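Local coordinates for peptidase M3B, oligoendopeptidase F (Enterococcus faecium, PDB 2QR4), which probably hydrolyses peptide bonds in short peptides as a metal-dependent oligoendopeptidase of the M3 family, at residues F442-H447 with F496-V502; T152-N157 with T210-T214. All blocks are in the same frame, centred on the assembly; numbering follows the deposited sequence.

Contact 1: F442-H447 with F496-V502; sequences FAEFEH and FYYNYYV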
ATOM      1  N   PHE A 442      -9.826 -15.673  14.390  1.00 41.66           N
ATOM      2  CA  PHE A 442      -9.275 -14.496  13.744  1.00 44.21           C
ATOM      3  C   PHE A 442      -8.134 -13.941  14.587  1.00 46.46           C
ATOM      4  O   PHE A 442      -7.093 -13.577  14.047  1.00 46.68           O
ATOM      5  CB  PHE A 442     -10.355 -13.413  13.526  1.00 41.30           C
ATOM      6  CG  PHE A 442     -11.425 -13.789  12.512  1.00 39.65           C
ATOM      7  CD1 PHE A 442     -11.230 -14.830  11.617  1.00 39.61           C
ATOM      8  CD2 PHE A 442     -12.605 -13.057  12.425  1.00 44.91           C
ATOM      9  CE1 PHE A 442     -12.206 -15.165  10.683  1.00 44.12           C
ATOM     10  CE2 PHE A 442     -13.587 -13.378  11.490  1.00 47.05           C
ATOM     11  CZ  PHE A 442     -13.386 -14.441  10.612  1.00 45.55           C
ATOM     12  N   ALA A 443      -8.324 -13.886  15.909  1.00 41.03           N
ATOM     13  CA  ALA A 443      -7.306 -13.309  16.783  1.00 38.75           C
ATOM     14  C   ALA A 443      -6.036 -14.130  16.749  1.00 41.24           C
ATOM     15  O   ALA A 443      -4.926 -13.583  16.814  1.00 41.56           O
ATOM     16  CB  ALA A 443      -7.808 -13.150  18.220  1.00 33.03           C
ATOM     17  N   GLU A 444      -6.208 -15.444  16.650  1.00 42.19           N
ATOM     18  CA  GLU A 444      -5.083 -16.368  16.574  1.00 47.48           C
ATOM     19  C   GLU A 444      -4.333 -16.189  15.255  1.00 48.18           C
ATOM     20  O   GLU A 444      -3.100 -16.171  15.239  1.00 46.14           O
ATOM     21  CB  GLU A 444      -5.546 -17.822  16.757  1.00 39.39           C
ATOM     22  CG  GLU A 444      -4.383 -18.831  16.919  1.00 42.39           C
ATOM     23  CD  GLU A 444      -4.843 -20.251  17.304  1.00 51.46           C
ATOM     24  OE1 GLU A 444      -6.024 -20.461  17.653  1.00 49.74           O
ATOM     25  OE2 GLU A 444      -4.008 -21.170  17.267  1.00 52.18           O
ATOM     26  N   PHE A 445      -5.072 -16.034  14.156  1.00 42.69           N
ATOM     27  CA  PHE A 445      -4.442 -15.822  12.859  1.00 36.38           C
ATOM     28  C   PHE A 445      -3.751 -14.467  12.817  1.00 39.08           C
ATOM     29  O   PHE A 445      -2.633 -14.342  12.313  1.00 43.84           O
ATOM     30  CB  PHE A 445      -5.446 -15.949  11.719  1.00 40.60           C
ATOM     31  CG  PHE A 445      -4.806 -16.157  10.374  1.00 37.50           C
ATOM     32  CD1 PHE A 445      -4.099 -17.318  10.104  1.00 39.72           C
ATOM     33  CD2 PHE A 445      -4.903 -15.183   9.380  1.00 38.97           C
ATOM     34  CE1 PHE A 445      -3.495 -17.510   8.868  1.00 36.98           C
ATOM     35  CE2 PHE A 445      -4.311 -15.368   8.139  1.00 39.11           C
ATOM     36  CZ  PHE A 445      -3.605 -16.531   7.880  1.00 31.92           C
ATOM     37  N   GLU A 446      -4.396 -13.447  13.358  1.00 39.00           N
ATOM     38  CA  GLU A 446      -3.766 -12.128  13.371  1.00 42.80           C
ATOM     39  C   GLU A 446      -2.411 -12.184  14.049  1.00 43.36           C
ATOM     40  O   GLU A 446      -1.423 -11.674  13.525  1.00 49.75           O
ATOM     41  CB  GLU A 446      -4.650 -11.078  14.031  1.00 35.29           C
ATOM     42  CG  GLU A 446      -4.015  -9.699  14.088  1.00 41.47           C
ATOM     43  CD  GLU A 446      -5.013  -8.592  14.459  1.00 49.16           C
ATOM     44  OE1 GLU A 446      -6.062  -8.896  15.067  1.00 47.57           O
ATOM     45  OE2 GLU A 446      -4.740  -7.409  14.146  1.00 44.12           O
ATOM     46  N   HIS A 447      -2.351 -12.835  15.206  1.00 45.09           N
ATOM     47  CA  HIS A 447      -1.097 -12.904  15.934  1.00 42.85           C
ATOM     48  C   HIS A 447      -0.080 -13.733  15.162  1.00 43.23           C
ATOM     49  O   HIS A 447       1.096 -13.369  15.087  1.00 50.67           O
ATOM     50  CB  HIS A 447      -1.294 -13.458  17.344  1.00 37.12           C
ATOM     51  CG  HIS A 447      -0.114 -13.238  18.236  1.00 41.19           C
ATOM     52  ND1 HIS A 447       0.420 -14.232  19.027  1.00 36.89           N
ATOM     53  CD2 HIS A 447       0.648 -12.138  18.446  1.00 38.55           C
ATOM     54  CE1 HIS A 447       1.450 -13.753  19.700  1.00 37.32           C
ATOM     55  NE2 HIS A 447       1.610 -12.484  19.365  1.00 48.50           N
ATOM     56  N   PHE A 496      -8.537  -7.388  10.025  1.00 37.43           N
ATOM     57  CA  PHE A 496      -7.107  -7.666  10.017  1.00 38.08           C
ATOM     58  C   PHE A 496      -6.308  -6.420   9.692  1.00 37.64           C
ATOM     59  O   PHE A 496      -5.096  -6.423   9.872  1.00 38.56           O
ATOM     60  CB  PHE A 496      -6.762  -8.760   9.021  1.00 41.61           C
ATOM     61  CG  PHE A 496      -7.152 -10.126   9.471  1.00 43.54           C
ATOM     62  CD1 PHE A 496      -7.154 -10.446  10.827  1.00 39.29           C
ATOM     63  CD2 PHE A 496      -7.500 -11.101   8.546  1.00 38.02           C
ATOM     64  CE1 PHE A 496      -7.502 -11.721  11.253  1.00 34.82           C
ATOM     65  CE2 PHE A 496      -7.861 -12.378   8.964  1.00 46.85           C
ATOM     66  CZ  PHE A 496      -7.851 -12.688  10.320  1.00 45.38           C
ATOM     67  N   TYR A 497      -6.988  -5.382   9.192  1.00 35.52           N
ATOM     68  CA  TYR A 497      -6.374  -4.059   8.914  1.00 42.30           C
ATOM     69  C   TYR A 497      -6.575  -3.065  10.078  1.00 45.39           C
ATOM     70  O   TYR A 497      -6.356  -1.859   9.942  1.00 43.59           O
ATOM     71  CB  TYR A 497      -6.930  -3.446   7.609  1.00 35.08           C
ATOM     72  CG  TYR A 497      -6.567  -4.233   6.373  1.00 44.37           C
ATOM     73  CD1 TYR A 497      -5.394  -3.954   5.663  1.00 35.77           C
ATOM     74  CD2 TYR A 497      -7.383  -5.279   5.924  1.00 34.54           C
ATOM     75  CE1 TYR A 497      -5.054  -4.680   4.527  1.00 39.90           C
ATOM     76  CE2 TYR A 497      -7.045  -6.018   4.785  1.00 35.43           C
ATOM     77  CZ  TYR A 497      -5.884  -5.706   4.090  1.00 39.96           C
ATOM     78  OH  TYR A 497      -5.533  -6.440   2.984  1.00 41.92           O
ATOM     79  N   TYR A 498      -7.019  -3.571  11.217  1.00 45.11           N
ATOM     80  CA  TYR A 498      -7.017  -2.778  12.432  1.00 42.29           C
ATOM     81  C   TYR A 498      -5.697  -3.111  13.109  1.00 52.39           C
ATOM     82  O   TYR A 498      -4.675  -3.250  12.435  1.00 53.66           O
ATOM     83  CB  TYR A 498      -8.212  -3.141  13.303  1.00 53.10           C
ATOM     84  CG  TYR A 498      -9.531  -2.653  12.733  1.00 56.63           C
ATOM     85  CD1 TYR A 498      -9.672  -2.397  11.371  1.00 62.62           C
ATOM     86  CD2 TYR A 498     -10.637  -2.458  13.547  1.00 71.72           C
ATOM     87  CE1 TYR A 498     -10.870  -1.952  10.835  1.00 57.07           C
ATOM     88  CE2 TYR A 498     -11.848  -2.011  13.019  1.00 75.21           C
ATOM     89  CZ  TYR A 498     -11.951  -1.763  11.663  1.00 67.85           C
ATOM     90  OH  TYR A 498     -13.138  -1.320  11.138  1.00 66.17           O
ATOM     91  N   ASN A 499      -5.702  -3.271  14.422  1.00 40.61           N
ATOM     92  CA  ASN A 499      -4.453  -3.501  15.139  1.00 37.33           C
ATOM     93  C   ASN A 499      -4.711  -4.315  16.412  1.00 34.98           C
ATOM     94  O   ASN A 499      -4.774  -3.776  17.515  1.00 30.00           O
ATOM     95  CB  ASN A 499      -3.797  -2.147  15.474  1.00 32.85           C
ATOM     96  CG  ASN A 499      -2.349  -2.283  15.918  1.00 41.92           C
ATOM     97  OD1 ASN A 499      -1.744  -3.350  15.796  1.00 44.55           O
ATOM     98  ND2 ASN A 499      -1.788  -1.198  16.442  1.00 40.59           N
ATOM     99  N   TYR A 500      -4.876  -5.614  16.257  1.00 33.85           N
ATOM    100  CA  TYR A 500      -5.204  -6.448  17.395  1.00 39.11           C
ATOM    101  C   TYR A 500      -6.504  -5.996  18.053  1.00 43.32           C
ATOM    102  O   TYR A 500      -6.564  -5.716  19.248  1.00 41.34           O
ATOM    103  CB  TYR A 500      -4.059  -6.427  18.391  1.00 29.45           C
ATOM    104  CG  TYR A 500      -2.919  -7.319  17.985  1.00 37.58           C
ATOM    105  CD1 TYR A 500      -2.978  -8.691  18.197  1.00 36.41           C
ATOM    106  CD2 TYR A 500      -1.781  -6.798  17.396  1.00 32.60           C
ATOM    107  CE1 TYR A 500      -1.939  -9.509  17.833  1.00 32.83           C
ATOM    108  CE2 TYR A 500      -0.730  -7.616  17.036  1.00 41.26           C
ATOM    109  CZ  TYR A 500      -0.815  -8.971  17.258  1.00 38.78           C
ATOM    110  OH  TYR A 500       0.235  -9.796  16.913  1.00 38.23           O
ATOM    111  N   TYR A 501      -7.553  -5.960  17.251  1.00 42.81           N
ATOM    112  CA  TYR A 501      -8.846  -5.487  17.685  1.00 38.01           C
ATOM    113  C   TYR A 501      -9.817  -6.631  17.979  1.00 44.38           C
ATOM    114  O   TYR A 501     -10.491  -6.611  19.013  1.00 46.64           O
ATOM    115  CB  TYR A 501      -9.409  -4.592  16.600  1.00 44.11           C
ATOM    116  CG  TYR A 501     -10.730  -3.944  16.878  1.00 45.38           C
ATOM    117  CD1 TYR A 501     -10.792  -2.728  17.529  1.00 52.24           C
ATOM    118  CD2 TYR A 501     -11.910  -4.509  16.418  1.00 48.26           C
ATOM    119  CE1 TYR A 501     -11.993  -2.097  17.752  1.00 64.70           C
ATOM    120  CE2 TYR A 501     -13.123  -3.894  16.629  1.00 57.38           C
ATOM    121  CZ  TYR A 501     -13.161  -2.679  17.300  1.00 64.65           C
ATOM    122  OH  TYR A 501     -14.359  -2.038  17.526  1.00 59.48           O
ATOM    123  N   VAL A 502      -9.873  -7.631  17.095  1.00 35.86           N
ATOM    124  CA  VAL A 502     -10.925  -8.667  17.186  1.00 45.64           C
ATOM    125  C   VAL A 502     -11.001  -9.497  18.469  1.00 37.49           C
ATOM    126  O   VAL A 502     -12.088  -9.928  18.833  1.00 45.05           O
ATOM    127  CB  VAL A 502     -10.894  -9.668  16.007  1.00 44.04           C
ATOM    128  CG1 VAL A 502     -11.388  -9.023  14.753  1.00 48.29           C
ATOM    129  CG2 VAL A 502      -9.505 -10.247  15.837  1.00 46.51           C
TER
HETATM  130  O   HOH W   1      -3.529  -6.293  12.045  1.00 27.47           O
HETATM  131  O   HOH W   2      -8.121  -7.046  14.822  1.00 32.07           O
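The carboxylate of Glu446 reaches from its helix into the bend of the 496-502 loop and takes the backbone N-H of Tyr500. The bond from Tyr500 N to Glu446 OE2 is 2.8 Å long, with 155° at the hydrogen, and comes from above the carboxylate plane. With CG opposite the backbone N (chi1 179°) and the chain extended beyond it, Glu446 has the length to span the gap; its CG lies over one face of the Tyr500 ring. Two waters widen the grip. One donates to Glu446 OE1 at 2.8 Å and accepts from Tyr501 N at 2.7 Å; the other lies 2.7 Å from both Glu446 OE2 and the carbonyl oxygen Phe496 O.

Next to this polar centre, Phe496 packs on the helix. Its ring edge faces a carbonyl, CE1 standing 3.4 Å from Phe442 O, while CZ meets Phe445 CD2 at 4.0 Å. The Phe442 ring meets the Phe496 ring obliquely, planes 74° apart, and the three phenylalanines form an aromatic cluster. Compact, branched Val502 fits against small Ala443, with 4.1 Å between Val502 CG2 and Ala443 CB.

Farther out, Tyr468 meets the Phe445 ring edge-to-face, and His218 and Ser238 bond the carbonyls of Tyr498 and Asn499. Glu446 OE2 faces both an N-H and a water, and OE1 accepts from a water, consistent with an ionised carboxylate that ties an irregular loop to helix 418-454.

Contact 2: T152-N157 with T210-T214; sequences TFAVLN and TFAST
The rings of Phe153 and Phe211 meet obliquely, their planes 63° apart, with Phe153 CD1 3.5 Å from Phe211 CE1. One face of the Phe153 ring carries Asn157 CB, one turn along the same helix, toward the rim; the opposite face is stacked by Tyr497. The Phe211 ring receives a methyl group, Leu156 CD2, in an off-centre CH-pi contact 4.2 Å from the ring centroid. Near its CZ lies the amide of Asn157, turned almost perpendicular to the ring and bonded through ND2 to Tyr204. Phe211 owes this position to a CG set opposite its carbonyl carbon (chi1 -72°), which carries the ring across to the neighbouring helix.

Beside the rings, smaller groups fill the interface. Leu156 CD2 also touches Thr210 CG2 at 3.6 Å, and Thr152 CG2 meets Thr214 CG2 at 3.9 Å. Threonine suits these places because its methyl can pack inside while its hydroxyl bonds elsewhere: Thr152 OG1 with Ser213 of the second subunit, Thr210 OG1 with Asp160 of the second subunit, and Thr214 OG1 with Tyr497.

The two segments run nearly antiparallel, at 154° with axes 10.4 Å apart. Helices 143-160 and 208-228 thus form an antiparallel helix pair within one chain, whose outer side meets the second subunit.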
ATOM      1  N   THR A 152      -6.011   1.002   0.234  1.00 36.90           N
ATOM      2  CA  THR A 152      -5.995   0.264  -1.019  1.00 44.31           C
ATOM      3  C   THR A 152      -6.904  -0.947  -0.891  1.00 48.43           C
ATOM      4  O   THR A 152      -7.674  -1.255  -1.800  1.00 43.87           O
ATOM      5  CB  THR A 152      -4.571  -0.176  -1.366  1.00 42.81           C
ATOM      6  OG1 THR A 152      -3.729   0.981  -1.357  1.00 43.01           O
ATOM      7  CG2 THR A 152      -4.503  -0.841  -2.736  1.00 37.45           C
ATOM      8  N   PHE A 153      -6.837  -1.608   0.262  1.00 47.74           N
ATOM      9  CA  PHE A 153      -7.700  -2.741   0.525  1.00 45.06           C
ATOM     10  C   PHE A 153      -9.168  -2.341   0.453  1.00 42.68           C
ATOM     11  O   PHE A 153      -9.965  -2.966  -0.239  1.00 42.96           O
ATOM     12  CB  PHE A 153      -7.429  -3.334   1.895  1.00 37.32           C
ATOM     13  CG  PHE A 153      -8.517  -4.237   2.356  1.00 41.46           C
ATOM     14  CD1 PHE A 153      -8.569  -5.554   1.916  1.00 37.95           C
ATOM     15  CD2 PHE A 153      -9.507  -3.774   3.207  1.00 38.61           C
ATOM     16  CE1 PHE A 153      -9.586  -6.401   2.316  1.00 44.35           C
ATOM     17  CE2 PHE A 153     -10.534  -4.618   3.624  1.00 46.39           C
ATOM     18  CZ  PHE A 153     -10.573  -5.934   3.165  1.00 42.41           C
ATOM     19  N   ALA A 154      -9.508  -1.292   1.184  1.00 36.25           N
ATOM     20  CA  ALA A 154     -10.883  -0.800   1.283  1.00 46.57           C
ATOM     21  C   ALA A 154     -11.464  -0.518  -0.100  1.00 40.23           C
ATOM     22  O   ALA A 154     -12.604  -0.849  -0.395  1.00 49.18           O
ATOM     23  CB  ALA A 154     -10.923   0.489   2.169  1.00 31.97           C
ATOM     24  N   VAL A 155     -10.655   0.091  -0.947  1.00 45.50           N
ATOM     25  CA  VAL A 155     -11.100   0.556  -2.247  1.00 49.96           C
ATOM     26  C   VAL A 155     -11.257  -0.625  -3.218  1.00 41.52           C
ATOM     27  O   VAL A 155     -12.285  -0.792  -3.901  1.00 44.22           O
ATOM     28  CB  VAL A 155     -10.101   1.593  -2.793  1.00 49.71           C
ATOM     29  CG1 VAL A 155      -9.193   0.955  -3.759  1.00 48.01           C
ATOM     30  CG2 VAL A 155     -10.824   2.729  -3.452  1.00 63.56           C
ATOM     31  N   LEU A 156     -10.249  -1.473  -3.245  1.00 37.77           N
ATOM     32  CA  LEU A 156     -10.331  -2.681  -4.037  1.00 37.90           C
ATOM     33  C   LEU A 156     -11.522  -3.545  -3.582  1.00 41.39           C
ATOM     34  O   LEU A 156     -12.303  -4.021  -4.409  1.00 52.66           O
ATOM     35  CB  LEU A 156      -9.017  -3.453  -3.922  1.00 33.61           C
ATOM     36  CG  LEU A 156      -8.944  -4.835  -4.561  1.00 41.84           C
ATOM     37  CD1 LEU A 156      -9.234  -4.775  -6.074  1.00 37.64           C
ATOM     38  CD2 LEU A 156      -7.574  -5.405  -4.301  1.00 39.88           C
ATOM     39  N   ASN A 157     -11.670  -3.733  -2.271  1.00 40.07           N
ATOM     40  CA  ASN A 157     -12.702  -4.628  -1.741  1.00 42.95           C
ATOM     41  C   ASN A 157     -14.105  -4.073  -1.944  1.00 42.90           C
ATOM     42  O   ASN A 157     -15.021  -4.800  -2.303  1.00 44.11           O
ATOM     43  CB  ASN A 157     -12.480  -4.923  -0.248  1.00 45.46           C
ATOM     44  CG  ASN A 157     -13.272  -6.145   0.234  1.00 48.50           C
ATOM     45  OD1 ASN A 157     -13.894  -6.129   1.300  1.00 52.01           O
ATOM     46  ND2 ASN A 157     -13.243  -7.204  -0.549  1.00 38.10           N
ATOM     47  N   THR A 210      -2.729  -9.851  -4.403  1.00 43.17           N
ATOM     48  CA  THR A 210      -2.899  -8.425  -4.136  1.00 38.35           C
ATOM     49  C   THR A 210      -3.224  -8.155  -2.665  1.00 40.51           C
ATOM     50  O   THR A 210      -2.593  -7.313  -2.019  1.00 51.07           O
ATOM     51  CB  THR A 210      -3.991  -7.843  -5.034  1.00 42.92           C
ATOM     52  OG1 THR A 210      -3.627  -8.086  -6.395  1.00 41.38           O
ATOM     53  CG2 THR A 210      -4.155  -6.333  -4.803  1.00 32.91           C
ATOM     54  N   PHE A 211      -4.190  -8.893  -2.137  1.00 37.69           N
ATOM     55  CA  PHE A 211      -4.538  -8.816  -0.725  1.00 39.30           C
ATOM     56  C   PHE A 211      -3.403  -9.227   0.224  1.00 41.52           C
ATOM     57  O   PHE A 211      -3.221  -8.611   1.274  1.00 44.12           O
ATOM     58  CB  PHE A 211      -5.771  -9.656  -0.459  1.00 38.61           C
ATOM     59  CG  PHE A 211      -7.036  -9.066  -1.008  1.00 41.12           C
ATOM     60  CD1 PHE A 211      -7.430  -7.783  -0.651  1.00 46.00           C
ATOM     61  CD2 PHE A 211      -7.842  -9.795  -1.861  1.00 41.56           C
ATOM     62  CE1 PHE A 211      -8.614  -7.240  -1.129  1.00 36.28           C
ATOM     63  CE2 PHE A 211      -9.023  -9.249  -2.352  1.00 41.78           C
ATOM     64  CZ  PHE A 211      -9.402  -7.971  -1.983  1.00 39.62           C
ATOM     65  N   ALA A 212      -2.625 -10.241  -0.144  1.00 40.69           N
ATOM     66  CA  ALA A 212      -1.468 -10.618   0.671  1.00 41.40           C
ATOM     67  C   ALA A 212      -0.507  -9.438   0.750  1.00 43.19           C
ATOM     68  O   ALA A 212       0.053  -9.141   1.797  1.00 44.94           O
ATOM     69  CB  ALA A 212      -0.757 -11.823   0.073  1.00 35.61           C
ATOM     70  N   SER A 213      -0.321  -8.788  -0.387  1.00 36.96           N
ATOM     71  CA  SER A 213       0.523  -7.629  -0.495  1.00 42.60           C
ATOM     72  C   SER A 213      -0.004  -6.496   0.391  1.00 41.24           C
ATOM     73  O   SER A 213       0.747  -5.931   1.181  1.00 44.07           O
ATOM     74  CB  SER A 213       0.614  -7.195  -1.967  1.00 40.51           C
ATOM     75  OG  SER A 213       1.384  -6.010  -2.111  1.00 44.92           O
ATOM     76  N   THR A 214      -1.290  -6.172   0.283  1.00 38.39           N
ATOM     77  CA  THR A 214      -1.847  -5.061   1.103  1.00 43.90           C
ATOM     78  C   THR A 214      -1.812  -5.393   2.588  1.00 42.80           C
ATOM     79  O   THR A 214      -1.416  -4.565   3.400  1.00 48.05           O
ATOM     80  CB  THR A 214      -3.287  -4.628   0.683  1.00 39.67           C
ATOM     81  OG1 THR A 214      -4.154  -5.773   0.608  1.00 47.23           O
ATOM     82  CG2 THR A 214      -3.263  -3.943  -0.680  1.00 32.38           C
TER

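How the contacts relate
Contact 2 comes first along the chain and closes before contact 1 opens, so the two lie in series; their centres are about 16 Å apart. Contact 1 is the more central, about 9 Å from the centre of the chain, against about 20 Å for contact 2, which adjoins the second subunit. Tyr497, in the 496-502 loop, joins them: its OH is 2.8 Å from Thr214 OG1, a probable hydrogen bond. Helix 208-228 continues the connection, since its Leu215 packs on Phe496 and Tyr497. The 496-502 loop thus packs directly against helices 143-160 and 208-228, which line the subunit boundary, within one largely helical fold.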